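Local coordinates for protein acetyl-CoA acetyltransferase (Bacillus anthracis, PDB 3SS6) that probably catalyses the thiolase reaction, the reversible condensation of two acetyl-CoA molecules to acetoacetyl-CoA, at residues A[165-170]-A[241-246]; A[283-288]-A[294-299]; A[288-293]-A[319-324]; A[314-319]-A[361-366]; A[323-328]-A[332-337]. One frame throughout, in Å; residues are numbered along the deposited sequence.

Contact 1: residues A[165-170]-A[241-246]; sequences NLVEQY and GSVTAG
Val167, on the last turns of helix 159-170, meets Ser242 and Val243 in the irregular run that precedes strand 252-262; both elements belong to the part of the thiolase N-terminal region that, by family resemblance, probably forms the loop domain. The contact is narrow and carried by the two methyls of one valine. Val167 holds CG1 anti to its backbone N (chi1 166°), which brings both branches onto the hydroxyl of Ser242: CG1 lies 3.7 Å from Ser242 OG and CG2 lies 4.0 Å from the same oxygen. The second methyl also reaches the neighbouring side chain, with Val167 CG2 and Val243 CG2 4.0 Å apart as the two valines pass at a slant. No hydrogen bond joins the segments, and the backbones stay well separated, the CA atoms of Val167 and Ser242 being 8.0 Å apart. Methyls of Val167 lie against the serine oxygen, whose polar partner is Gln177 NE2 of helix 174-194. The helix grips the loop in another way through Glu164, whose OE2 accepts from the backbone N atoms of Ser242 and Val243. Val167 also rests on Ala323 and Val243 on Phe321, which carry the packing on towards the C-terminal part. The seam, valine methyls beside a helix carboxylate accepting from two loop amides, holds helix 159-170 to the 241-246 loop within the probable loop domain of the thiolase fold.

Contact 2: residues A[283-288]-A[294-299]; sequences AGVDPK and PAPAIR
Ala283 and Val285 pack against Pro296 and Ala297 in a small, mainly apolar strand-to-helix contact with no hydrogen bond between the segments, where strand 275-284 runs out and helix 294-305 begins. The backbones come close, with the CA atoms of Ala283 and Ala297 4.9 Å apart, because only small side chains intervene. Ala283 CB drops onto the first turn of the helix, 3.8 Å from Pro296 CB and 3.7 Å from the backbone N of Ala297; the two alanine CB atoms follow at 4.2 Å. Farther out, the proline ring is met at roughly a right angle by Val285, whose CG1, directed there by its place anti to the carbonyl carbon (chi1 -64°), is 3.7 Å from Pro296 CG. Past Val285 the chain turns away: Asp286 forms an Asx turn, OD1 taking the backbone N of Lys288 at 2.9 Å from well above the carboxylate plane. Asp286 and Pro287 also pack on Asp80 and Leu74 of the second subunit, which places this turn at a subunit interface. A hydrogen bond between Ser281 OG and Ala297 O also joins strand and helix, while other residues of the helix's first turns pack on helix 322-332, through Pro294, Ala295 and Ile298, and on strand 374-381, through Pro294 and Ile298.

Contact 3: residues A[288-293]-A[319-324]; sequences KIMGIG and EAFAAQ
Gly291 and Gln324 bring a 3-10 turn, 288-292, against the start of helix 322-332, their CA atoms only 5.1 Å apart. That closeness rests on the glycine: with no side chain on Gly291, its CA lies 3.4 Å from Gln324 CG, and the methylene of the glutamine sits directly on the turn. Gln324 has CG anti to its backbone N and then bends at chi2 (-92°), an unusual value that turns the amide back towards the residues that lead into its helix. The two ends of this amide are used differently. Its NE2 gives a weak hydrogen bond to Gly291 O, 3.3 Å long. Its OE1 turns the other way and accepts from Ala320 N at 2.9 Å, with a bent N-H...O angle of 138° and the donor tilted a little from the carbonyl plane. A second, weak bond comes to OE1 from Phe321 N, 3.4 Å away; Phe321 occupies the N-cap position of the helix. To one side, the bent side chain of Met290 brings CE to 4.3 Å from Phe321 CE2, touching the ring at its edge, near the plane. The residues from Asn318 to Phe321 form the Asn-Glu-Ala-Phe sequence known from thiolases, whose asparagine helps line the active site in relatives. Outside the two segments, Ala320 O is held by Ser249 OG. One good and two weak bonds, all to backbone atoms, probably restrict the rotation of the buried amide, which may in turn help hold the conformation of the conserved loop.

Contact 4: residues A[314-319]-A[361-366]; sequences LLEINE and VSLIHE
Leu314 leads the packing of strand 314-317 on helix 352-370; the strand and the helical segment 361-366 run nearly antiparallel (163°) with their axes 8.7 Å apart. From the strand its CB faces the helix and lies 3.8 Å from Leu363 CD1. Beyond CG, which stands anti to the carbonyl carbon (chi1 -69°), the CD1 methyl ends on Glu366: it is 3.6 Å from Glu366 CG and 4.0 Å from the carbonyl C of the same residue, the two side chains crossing at about a right angle. The tip thus rests on the aliphatic part of an acid, whose carboxylate is carried elsewhere, with OE2 in salt bridges to Arg370 and Arg369. Two residues along the strand, Glu316 lays its CG 3.9 Å from Leu363 CB, the side chains sliding past each other in opposite directions. Its chain bends at chi2 (-77°), and OE2 lies 2.7 Å from a water whose link to Ser362 O, at 3.5 Å, is weak. The helix leads on to strand 374-381, which is parallel to and hydrogen-bonded with 314-317, so this is the packing within a beta-alpha-beta crossover. Chemically, the direct contact is made mainly by methyls and methylenes, the acids lending their aliphatic stems. Glu366 directs its charge to arginines and Glu316 has a water beside OE2, which may make burying two glutamates affordable.

Contact 5: residues A[323-328]-A[332-337]; sequences AQYLAV and LDLDRE. Unlike the reference sequence in segment 332-337: Asp333 (reference Gly).
Val328 and Leu332 belong to the last turns of helix 322-332, which a Schellman motif closes with Asp333, at positive phi, as its C-prime residue. The packing is close where the helix completes its final turn: Leu332 N donates to Val328 O at 3.0 Å, nearly straight at 164°, and the side chains lie alongside each other, pointing the same way, with Val328 CG1 4.0 Å from Leu332 CD1. Another close spot lies across the returning loop, where Leu326 CD2 is 3.4 Å from Arg336 NH2, meeting the guanidinium at a slant. Between these the fit is slacker. Leu334 CD1 stays 4.4 Å from both Val328 CG1 and Tyr325 OH, and Arg336 CG is 4.1 Å from the same phenol oxygen. Glu329 OE1 is shared by Tyr325 OH and Arg336 NE, while Glu179 on helix 174-194 pairs with NH1 of the arginine. A bound sulfate, probably from the crystallisation liquor, is about 3 Å from the Arg336 side chain at nearest atoms. Toward solvent lie Asp333, Asp335 and Glu337. There Asp335 makes an Asx turn, its OD1 accepting Glu337 N at 3.0 Å from above the carboxylate plane.

Overall arrangement
Contact 1 comes first along the chain and belongs to the N-terminal thiolase region; contacts 2 to 5 belong to the C-terminal one. Contacts 3 and 5 both use helix 322-332 and share Ala323 and Gln324, their centres about 10 Å apart. Contact 2 adds helix 294-305, whose Ile298 reaches Leu332 of contact 5 and Ile317 of contact 4. Contact 4 closes a loop within which contact 5 is nested; its centre is about 24 Å from that of contact 1. The two regions meet where contact 1 touches contacts 3 and 5, as in Val167 on Ala323, close to the 318-321 sequence, which probably lies near the active site as in relatives.

Contact 1: residues A[165-170]-A[241-246]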
# COMPACT_ATOMS: atom_id res chain seq x y z
N ASN A 165 -29.15 -15.70 9.15
CA ASN A 165 -30.39 -15.85 8.39
C ASN A 165 -30.98 -17.23 8.60
O ASN A 165 -32.19 -17.39 8.71
CB ASN A 165 -30.16 -15.60 6.89
CG ASN A 165 -29.91 -14.13 6.58
OD1 ASN A 165 -30.31 -13.24 7.33
ND2 ASN A 165 -29.25 -13.87 5.44
N LEU A 166 -30.11 -18.24 8.66
CA LEU A 166 -30.56 -19.60 8.87
C LEU A 166 -31.03 -19.81 10.31
O LEU A 166 -31.97 -20.55 10.55
CB LEU A 166 -29.46 -20.60 8.49
CG LEU A 166 -29.33 -20.86 6.99
CD1 LEU A 166 -28.12 -21.75 6.70
CD2 LEU A 166 -30.61 -21.46 6.42
N VAL A 167 -30.37 -19.14 11.26
CA VAL A 167 -30.79 -19.17 12.66
C VAL A 167 -32.25 -18.74 12.76
O VAL A 167 -33.08 -19.43 13.37
CB VAL A 167 -29.94 -18.22 13.52
CG1 VAL A 167 -30.59 -17.99 14.89
CG2 VAL A 167 -28.53 -18.76 13.68
N GLU A 168 -32.56 -17.59 12.18
CA GLU A 168 -33.91 -17.07 12.19
C GLU A 168 -34.91 -17.97 11.44
O GLU A 168 -36.02 -18.20 11.90
CB GLU A 168 -33.93 -15.66 11.60
CG GLU A 168 -33.09 -14.67 12.42
CD GLU A 168 -32.60 -13.48 11.61
OE1 GLU A 168 -32.97 -13.36 10.42
OE2 GLU A 168 -31.84 -12.65 12.17
N GLN A 169 -34.50 -18.46 10.28
CA GLN A 169 -35.37 -19.31 9.46
C GLN A 169 -35.71 -20.63 10.14
O GLN A 169 -36.88 -21.05 10.16
CB GLN A 169 -34.73 -19.55 8.09
CG GLN A 169 -35.61 -20.31 7.11
CD GLN A 169 -35.05 -20.29 5.69
OE1 GLN A 169 -34.47 -19.29 5.25
NE2 GLN A 169 -35.23 -21.39 4.97
N TYR A 170 -34.70 -21.29 10.70
CA TYR A 170 -34.88 -22.61 11.30
C TYR A 170 -35.10 -22.58 12.83
O TYR A 170 -35.17 -23.63 13.47
CB TYR A 170 -33.71 -23.52 10.93
CG TYR A 170 -33.79 -24.05 9.52
CD1 TYR A 170 -34.35 -25.30 9.26
CD2 TYR A 170 -33.33 -23.31 8.44
CE1 TYR A 170 -34.45 -25.79 7.98
CE2 TYR A 170 -33.42 -23.80 7.14
CZ TYR A 170 -33.99 -25.04 6.92
OH TYR A 170 -34.09 -25.56 5.65
N GLY A 241 -27.65 -11.41 18.49
CA GLY A 241 -27.52 -12.62 17.71
C GLY A 241 -27.06 -13.80 18.55
O GLY A 241 -27.02 -13.71 19.78
N SER A 242 -26.71 -14.89 17.88
CA SER A 242 -26.26 -16.11 18.55
C SER A 242 -25.05 -16.76 17.88
O SER A 242 -24.41 -17.62 18.47
CB SER A 242 -27.40 -17.12 18.67
OG SER A 242 -27.96 -17.40 17.40
N VAL A 243 -24.73 -16.37 16.65
CA VAL A 243 -23.50 -16.85 16.02
C VAL A 243 -22.32 -16.09 16.61
O VAL A 243 -22.31 -14.86 16.62
CB VAL A 243 -23.54 -16.69 14.48
CG1 VAL A 243 -22.26 -17.24 13.83
CG2 VAL A 243 -24.76 -17.39 13.89
N THR A 244 -21.33 -16.83 17.12
CA THR A 244 -20.17 -16.24 17.78
C THR A 244 -18.88 -16.78 17.14
O THR A 244 -18.92 -17.66 16.29
CB THR A 244 -20.11 -16.62 19.26
OG1 THR A 244 -19.76 -18.01 19.37
CG2 THR A 244 -21.46 -16.39 19.94
N ALA A 245 -17.74 -16.26 17.58
CA ALA A 245 -16.47 -16.82 17.12
C ALA A 245 -16.31 -18.27 17.60
O ALA A 245 -15.64 -19.07 16.95
CB ALA A 245 -15.31 -15.99 17.62
N GLY A 246 -16.93 -18.59 18.73
CA GLY A 246 -16.80 -19.92 19.30
C GLY A 246 -17.63 -20.99 18.61
O GLY A 246 -17.26 -22.16 18.62

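Contact 2: residues A[283-288]-A[294-299]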
# COMPACT_ATOMS: atom_id res chain seq x y z
N ALA A 283 -25.90 -28.39 -6.30
CA ALA A 283 -27.19 -27.71 -6.31
C ALA A 283 -27.03 -26.23 -5.98
O ALA A 283 -26.25 -25.86 -5.10
CB ALA A 283 -28.15 -28.38 -5.31
N GLY A 284 -27.75 -25.38 -6.70
CA GLY A 284 -27.70 -23.95 -6.42
C GLY A 284 -28.87 -23.46 -5.58
O GLY A 284 -30.02 -23.82 -5.83
N VAL A 285 -28.56 -22.60 -4.61
CA VAL A 285 -29.58 -22.03 -3.72
C VAL A 285 -29.40 -20.53 -3.57
O VAL A 285 -28.47 -19.95 -4.14
CB VAL A 285 -29.51 -22.67 -2.32
CG1 VAL A 285 -29.83 -24.16 -2.39
CG2 VAL A 285 -28.13 -22.44 -1.68
N ASP A 286 -30.28 -19.91 -2.79
CA ASP A 286 -30.20 -18.48 -2.47
C ASP A 286 -28.90 -18.16 -1.72
O ASP A 286 -28.66 -18.70 -0.64
CB ASP A 286 -31.41 -18.09 -1.60
CG ASP A 286 -31.45 -16.60 -1.26
OD1 ASP A 286 -30.48 -15.87 -1.57
OD2 ASP A 286 -32.46 -16.16 -0.66
N PRO A 287 -28.07 -17.27 -2.28
CA PRO A 287 -26.79 -16.96 -1.60
C PRO A 287 -27.00 -16.45 -0.17
O PRO A 287 -26.12 -16.63 0.68
CB PRO A 287 -26.21 -15.82 -2.46
CG PRO A 287 -26.88 -15.97 -3.80
CD PRO A 287 -28.25 -16.51 -3.52
N LYS A 288 -28.14 -15.82 0.09
CA LYS A 288 -28.41 -15.27 1.42
C LYS A 288 -28.59 -16.34 2.48
O LYS A 288 -28.50 -16.06 3.68
CB LYS A 288 -29.61 -14.33 1.39
CG LYS A 288 -29.35 -13.03 0.66
CD LYS A 288 -30.58 -12.16 0.66
CE LYS A 288 -30.38 -10.90 -0.15
NZ LYS A 288 -31.62 -10.07 -0.19
N PRO A 294 -26.13 -28.07 1.24
CA PRO A 294 -26.02 -29.53 1.28
C PRO A 294 -27.37 -30.26 1.21
O PRO A 294 -27.38 -31.40 0.75
CB PRO A 294 -25.33 -29.80 2.62
CG PRO A 294 -24.49 -28.53 2.85
CD PRO A 294 -25.35 -27.42 2.32
N ALA A 295 -28.46 -29.65 1.65
CA ALA A 295 -29.75 -30.36 1.63
C ALA A 295 -30.17 -30.77 0.21
O ALA A 295 -30.32 -31.96 -0.09
CB ALA A 295 -30.84 -29.55 2.34
N PRO A 296 -30.35 -29.79 -0.69
CA PRO A 296 -30.70 -30.19 -2.06
C PRO A 296 -29.59 -30.97 -2.77
O PRO A 296 -29.91 -31.80 -3.62
CB PRO A 296 -30.96 -28.85 -2.77
CG PRO A 296 -30.25 -27.83 -1.95
CD PRO A 296 -30.35 -28.32 -0.53
N ALA A 297 -28.32 -30.71 -2.45
CA ALA A 297 -27.23 -31.44 -3.08
C ALA A 297 -27.28 -32.91 -2.69
O ALA A 297 -27.15 -33.80 -3.53
CB ALA A 297 -25.87 -30.84 -2.71
N ILE A 298 -27.50 -33.16 -1.40
CA ILE A 298 -27.59 -34.54 -0.93
C ILE A 298 -28.83 -35.23 -1.50
O ILE A 298 -28.75 -36.36 -1.98
CB ILE A 298 -27.54 -34.62 0.61
CG1 ILE A 298 -26.12 -34.27 1.09
CG2 ILE A 298 -27.95 -36.02 1.11
CD1 ILE A 298 -25.99 -34.11 2.59
N ARG A 299 -29.98 -34.56 -1.47
CA ARG A 299 -31.20 -35.17 -2.00
C ARG A 299 -31.03 -35.52 -3.47
O ARG A 299 -31.39 -36.62 -3.89
CB ARG A 299 -32.41 -34.25 -1.78
CG ARG A 299 -32.78 -34.10 -0.31
CD ARG A 299 -34.05 -33.30 -0.11
NE ARG A 299 -34.61 -33.53 1.23
CZ ARG A 299 -34.95 -32.56 2.08
NH1 ARG A 299 -34.79 -31.29 1.76
NH2 ARG A 299 -35.45 -32.88 3.27

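Contact 3: residues A[288-293]-A[319-324]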
# COMPACT_ATOMS: atom_id res chain seq x y z
N LYS A 288 -28.14 -15.82 0.09
CA LYS A 288 -28.41 -15.27 1.42
C LYS A 288 -28.59 -16.34 2.48
O LYS A 288 -28.50 -16.06 3.68
CB LYS A 288 -29.61 -14.33 1.39
CG LYS A 288 -29.35 -13.03 0.66
CD LYS A 288 -30.58 -12.16 0.66
CE LYS A 288 -30.38 -10.90 -0.15
NZ LYS A 288 -31.62 -10.07 -0.19
N ILE A 289 -28.84 -17.57 2.05
CA ILE A 289 -28.86 -18.72 2.96
C ILE A 289 -28.02 -19.86 2.40
O ILE A 289 -28.42 -21.03 2.43
CB ILE A 289 -30.30 -19.21 3.21
CG1 ILE A 289 -31.06 -19.34 1.88
CG2 ILE A 289 -31.03 -18.24 4.14
CD1 ILE A 289 -32.31 -20.20 1.97
N MET A 290 -26.84 -19.50 1.89
CA MET A 290 -25.93 -20.45 1.26
C MET A 290 -25.68 -21.71 2.10
O MET A 290 -25.36 -22.77 1.56
CB MET A 290 -24.60 -19.78 0.89
CG MET A 290 -23.76 -19.31 2.08
SD MET A 290 -22.63 -20.59 2.64
CE MET A 290 -22.26 -19.98 4.30
N GLY A 291 -25.83 -21.59 3.41
CA GLY A 291 -25.48 -22.69 4.30
C GLY A 291 -26.34 -23.93 4.12
O GLY A 291 -25.94 -25.01 4.53
N ILE A 292 -27.51 -23.76 3.51
CA ILE A 292 -28.46 -24.86 3.32
C ILE A 292 -28.14 -25.73 2.09
O ILE A 292 -28.76 -26.77 1.87
CB ILE A 292 -29.91 -24.35 3.19
CG1 ILE A 292 -30.91 -25.45 3.54
CG2 ILE A 292 -30.17 -23.81 1.78
CD1 ILE A 292 -30.76 -25.96 4.97
N GLY A 293 -27.18 -25.28 1.29
CA GLY A 293 -26.80 -26.00 0.09
C GLY A 293 -26.74 -27.52 0.18
O GLY A 293 -27.20 -28.21 -0.73
N GLU A 319 -18.91 -28.12 9.05
CA GLU A 319 -19.44 -27.07 9.92
C GLU A 319 -18.79 -25.72 9.58
O GLU A 319 -17.78 -25.38 10.17
CB GLU A 319 -19.13 -27.39 11.38
CG GLU A 319 -19.94 -28.53 12.02
CD GLU A 319 -19.25 -29.06 13.28
OE1 GLU A 319 -18.11 -28.64 13.55
OE2 GLU A 319 -19.85 -29.90 13.99
N ALA A 320 -19.36 -24.96 8.65
CA ALA A 320 -18.91 -23.60 8.41
C ALA A 320 -19.31 -22.72 9.61
O ALA A 320 -18.55 -21.86 10.08
CB ALA A 320 -19.54 -23.06 7.14
N PHE A 321 -20.52 -22.96 10.09
CA PHE A 321 -21.01 -22.40 11.35
C PHE A 321 -21.83 -23.51 11.96
O PHE A 321 -22.42 -24.31 11.24
CB PHE A 321 -21.89 -21.18 11.10
CG PHE A 321 -21.20 -20.11 10.32
CD1 PHE A 321 -20.52 -19.09 10.97
CD2 PHE A 321 -21.18 -20.16 8.93
CE1 PHE A 321 -19.86 -18.11 10.24
CE2 PHE A 321 -20.52 -19.18 8.20
CZ PHE A 321 -19.86 -18.15 8.86
N ALA A 322 -21.85 -23.59 13.28
CA ALA A 322 -22.69 -24.60 13.92
C ALA A 322 -24.15 -24.42 13.47
O ALA A 322 -24.86 -25.40 13.24
CB ALA A 322 -22.58 -24.50 15.43
N ALA A 323 -24.58 -23.17 13.35
CA ALA A 323 -25.95 -22.86 12.97
C ALA A 323 -26.25 -23.38 11.58
O ALA A 323 -27.35 -23.86 11.30
CB ALA A 323 -26.19 -21.36 13.01
N GLN A 324 -25.27 -23.25 10.69
CA GLN A 324 -25.45 -23.70 9.32
C GLN A 324 -25.57 -25.21 9.28
O GLN A 324 -26.44 -25.77 8.60
CB GLN A 324 -24.28 -23.20 8.46
CG GLN A 324 -24.13 -23.92 7.14
CD GLN A 324 -23.18 -25.10 7.21
OE1 GLN A 324 -22.19 -25.09 7.96
NE2 GLN A 324 -23.47 -26.13 6.42

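Contact 4: residues A[314-319]-A[361-366]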
# COMPACT_ATOMS: atom_id res chain seq x y z
N LEU A 314 -21.76 -43.28 7.33
CA LEU A 314 -21.18 -42.07 7.93
C LEU A 314 -21.36 -40.89 7.00
O LEU A 314 -21.35 -41.05 5.78
CB LEU A 314 -19.69 -42.25 8.18
CG LEU A 314 -19.27 -43.24 9.27
CD1 LEU A 314 -17.75 -43.29 9.32
CD2 LEU A 314 -19.83 -42.86 10.64
N LEU A 315 -21.49 -39.71 7.58
CA LEU A 315 -21.51 -38.48 6.80
C LEU A 315 -20.52 -37.47 7.36
O LEU A 315 -20.32 -37.38 8.58
CB LEU A 315 -22.92 -37.85 6.78
CG LEU A 315 -24.10 -38.64 6.20
CD1 LEU A 315 -24.72 -39.54 7.26
CD2 LEU A 315 -25.16 -37.68 5.65
N GLU A 316 -19.91 -36.71 6.46
CA GLU A 316 -19.16 -35.51 6.81
C GLU A 316 -19.91 -34.36 6.18
O GLU A 316 -20.04 -34.30 4.96
CB GLU A 316 -17.75 -35.55 6.23
CG GLU A 316 -16.78 -36.47 6.98
CD GLU A 316 -16.28 -35.86 8.27
OE1 GLU A 316 -15.93 -34.66 8.27
OE2 GLU A 316 -16.25 -36.58 9.30
N ILE A 317 -20.44 -33.47 7.01
CA ILE A 317 -21.11 -32.25 6.57
C ILE A 317 -20.32 -31.09 7.16
O ILE A 317 -20.40 -30.88 8.37
CB ILE A 317 -22.55 -32.14 7.13
CG1 ILE A 317 -23.37 -33.41 6.82
CG2 ILE A 317 -23.25 -30.89 6.58
CD1 ILE A 317 -23.58 -33.65 5.35
N ASN A 318 -19.57 -30.36 6.35
CA ASN A 318 -18.69 -29.38 6.98
C ASN A 318 -19.44 -28.37 7.85
O ASN A 318 -20.48 -27.84 7.45
CB ASN A 318 -17.80 -28.65 5.99
CG ASN A 318 -16.83 -27.71 6.68
OD1 ASN A 318 -16.13 -28.11 7.62
ND2 ASN A 318 -16.82 -26.45 6.26
N GLU A 319 -18.91 -28.12 9.05
CA GLU A 319 -19.44 -27.07 9.92
C GLU A 319 -18.79 -25.72 9.58
O GLU A 319 -17.78 -25.38 10.17
CB GLU A 319 -19.13 -27.39 11.38
CG GLU A 319 -19.94 -28.53 12.02
CD GLU A 319 -19.25 -29.06 13.28
OE1 GLU A 319 -18.11 -28.64 13.55
OE2 GLU A 319 -19.85 -29.90 13.99
N VAL A 361 -10.99 -37.02 2.71
CA VAL A 361 -9.89 -37.78 3.31
C VAL A 361 -10.32 -38.38 4.65
O VAL A 361 -10.15 -39.58 4.91
CB VAL A 361 -8.64 -36.89 3.53
CG1 VAL A 361 -7.61 -37.59 4.42
CG2 VAL A 361 -8.02 -36.51 2.20
N SER A 362 -10.87 -37.54 5.52
CA SER A 362 -11.27 -37.99 6.85
C SER A 362 -12.37 -39.06 6.82
O SER A 362 -12.32 -40.06 7.56
CB SER A 362 -11.70 -36.79 7.69
OG SER A 362 -10.61 -35.88 7.81
N LEU A 363 -13.35 -38.86 5.96
CA LEU A 363 -14.42 -39.83 5.79
C LEU A 363 -13.89 -41.19 5.37
O LEU A 363 -14.28 -42.22 5.92
CB LEU A 363 -15.43 -39.32 4.76
CG LEU A 363 -16.62 -40.22 4.45
CD1 LEU A 363 -17.47 -40.49 5.70
CD2 LEU A 363 -17.45 -39.53 3.37
N ILE A 364 -13.00 -41.20 4.38
CA ILE A 364 -12.48 -42.46 3.87
C ILE A 364 -11.81 -43.27 4.97
O ILE A 364 -12.06 -44.46 5.14
CB ILE A 364 -11.48 -42.23 2.73
CG1 ILE A 364 -12.22 -41.75 1.48
CG2 ILE A 364 -10.71 -43.51 2.43
CD1 ILE A 364 -11.31 -41.13 0.42
N HIS A 365 -10.97 -42.60 5.76
CA HIS A 365 -10.24 -43.28 6.82
C HIS A 365 -11.13 -43.73 7.96
O HIS A 365 -10.89 -44.79 8.54
CB HIS A 365 -9.09 -42.40 7.31
CG HIS A 365 -7.96 -42.31 6.34
ND1 HIS A 365 -6.99 -43.28 6.24
CD2 HIS A 365 -7.67 -41.39 5.39
CE1 HIS A 365 -6.14 -42.95 5.28
NE2 HIS A 365 -6.53 -41.81 4.75
N GLU A 366 -12.16 -42.95 8.28
CA GLU A 366 -13.05 -43.33 9.38
C GLU A 366 -13.99 -44.47 8.99
O GLU A 366 -14.26 -45.36 9.79
CB GLU A 366 -13.82 -42.11 9.92
CG GLU A 366 -14.75 -42.38 11.14
CD GLU A 366 -14.01 -42.80 12.42
OE1 GLU A 366 -12.77 -42.75 12.47
OE2 GLU A 366 -14.70 -43.18 13.39
O HOH W 1 -15.12 -38.99 9.35

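Contact 5: residues A[323-328]-A[332-337]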
# COMPACT_ATOMS: atom_id res chain seq x y z
N ALA A 323 -24.58 -23.17 13.35
CA ALA A 323 -25.95 -22.86 12.97
C ALA A 323 -26.25 -23.38 11.58
O ALA A 323 -27.35 -23.86 11.30
CB ALA A 323 -26.19 -21.36 13.01
N GLN A 324 -25.27 -23.25 10.69
CA GLN A 324 -25.45 -23.70 9.32
C GLN A 324 -25.57 -25.21 9.28
O GLN A 324 -26.44 -25.77 8.60
CB GLN A 324 -24.28 -23.20 8.46
CG GLN A 324 -24.13 -23.92 7.14
CD GLN A 324 -23.18 -25.10 7.21
OE1 GLN A 324 -22.19 -25.09 7.96
NE2 GLN A 324 -23.47 -26.13 6.42
N TYR A 325 -24.70 -25.89 10.03
CA TYR A 325 -24.79 -27.34 10.13
C TYR A 325 -26.18 -27.74 10.68
O TYR A 325 -26.83 -28.66 10.16
CB TYR A 325 -23.69 -27.94 11.03
CG TYR A 325 -24.09 -29.35 11.36
CD1 TYR A 325 -23.95 -30.35 10.41
CD2 TYR A 325 -24.71 -29.66 12.56
CE1 TYR A 325 -24.37 -31.64 10.66
CE2 TYR A 325 -25.14 -30.96 12.83
CZ TYR A 325 -24.97 -31.93 11.87
OH TYR A 325 -25.39 -33.22 12.10
N LEU A 326 -26.62 -27.06 11.73
CA LEU A 326 -27.90 -27.39 12.35
C LEU A 326 -29.08 -27.26 11.39
O LEU A 326 -30.01 -28.06 11.43
CB LEU A 326 -28.11 -26.55 13.61
CG LEU A 326 -27.28 -27.04 14.81
CD1 LEU A 326 -27.06 -25.92 15.82
CD2 LEU A 326 -27.97 -28.23 15.47
N ALA A 327 -29.03 -26.26 10.51
CA ALA A 327 -30.09 -26.09 9.52
C ALA A 327 -30.14 -27.31 8.60
O ALA A 327 -31.22 -27.81 8.29
CB ALA A 327 -29.89 -24.81 8.71
N VAL A 328 -28.98 -27.77 8.16
CA VAL A 328 -28.91 -28.97 7.32
C VAL A 328 -29.41 -30.19 8.07
O VAL A 328 -30.21 -30.97 7.55
CB VAL A 328 -27.48 -29.23 6.82
CG1 VAL A 328 -27.41 -30.54 6.06
CG2 VAL A 328 -27.02 -28.09 5.92
N LEU A 332 -32.77 -32.22 6.72
CA LEU A 332 -32.65 -33.61 6.29
C LEU A 332 -33.02 -34.63 7.37
O LEU A 332 -33.07 -35.83 7.11
CB LEU A 332 -31.22 -33.89 5.81
CG LEU A 332 -30.72 -33.16 4.56
CD1 LEU A 332 -29.28 -33.56 4.27
CD2 LEU A 332 -31.60 -33.46 3.36
N ASP A 333 -33.29 -34.14 8.59
CA ASP A 333 -33.52 -34.99 9.75
C ASP A 333 -32.42 -36.04 9.91
O ASP A 333 -32.69 -37.24 9.98
CB ASP A 333 -34.90 -35.67 9.67
CG ASP A 333 -35.31 -36.31 10.99
OD1 ASP A 333 -34.76 -35.95 12.05
OD2 ASP A 333 -36.20 -37.18 10.96
N LEU A 334 -31.17 -35.58 9.96
CA LEU A 334 -30.02 -36.47 10.07
C LEU A 334 -29.91 -37.10 11.45
O LEU A 334 -30.33 -36.51 12.45
CB LEU A 334 -28.72 -35.72 9.77
CG LEU A 334 -28.58 -35.07 8.40
CD1 LEU A 334 -27.28 -34.32 8.33
CD2 LEU A 334 -28.66 -36.12 7.29
N ASP A 335 -29.31 -38.29 11.49
CA ASP A 335 -28.92 -38.93 12.74
C ASP A 335 -27.53 -38.43 13.13
O ASP A 335 -26.53 -38.87 12.56
CB ASP A 335 -28.88 -40.45 12.57
CG ASP A 335 -28.47 -41.17 13.84
OD1 ASP A 335 -28.06 -40.50 14.82
OD2 ASP A 335 -28.54 -42.42 13.86
N ARG A 336 -27.46 -37.53 14.10
CA ARG A 336 -26.18 -36.89 14.42
C ARG A 336 -25.09 -37.90 14.80
O ARG A 336 -23.90 -37.63 14.61
CB ARG A 336 -26.36 -35.85 15.53
CG ARG A 336 -25.11 -35.02 15.78
CD ARG A 336 -25.31 -34.06 16.96
NE ARG A 336 -26.30 -33.04 16.66
CZ ARG A 336 -26.68 -32.09 17.51
NH1 ARG A 336 -26.15 -32.04 18.72
NH2 ARG A 336 -27.60 -31.20 17.15
N GLU A 337 -25.49 -39.06 15.32
CA GLU A 337 -24.52 -40.08 15.71
C GLU A 337 -23.73 -40.65 14.54
O GLU A 337 -22.69 -41.29 14.74
CB GLU A 337 -25.21 -41.22 16.48
CG GLU A 337 -25.74 -40.78 17.84
CD GLU A 337 -26.32 -41.93 18.66
OE1 GLU A 337 -26.54 -41.74 19.88
OE2 GLU A 337 -26.57 -43.02 18.09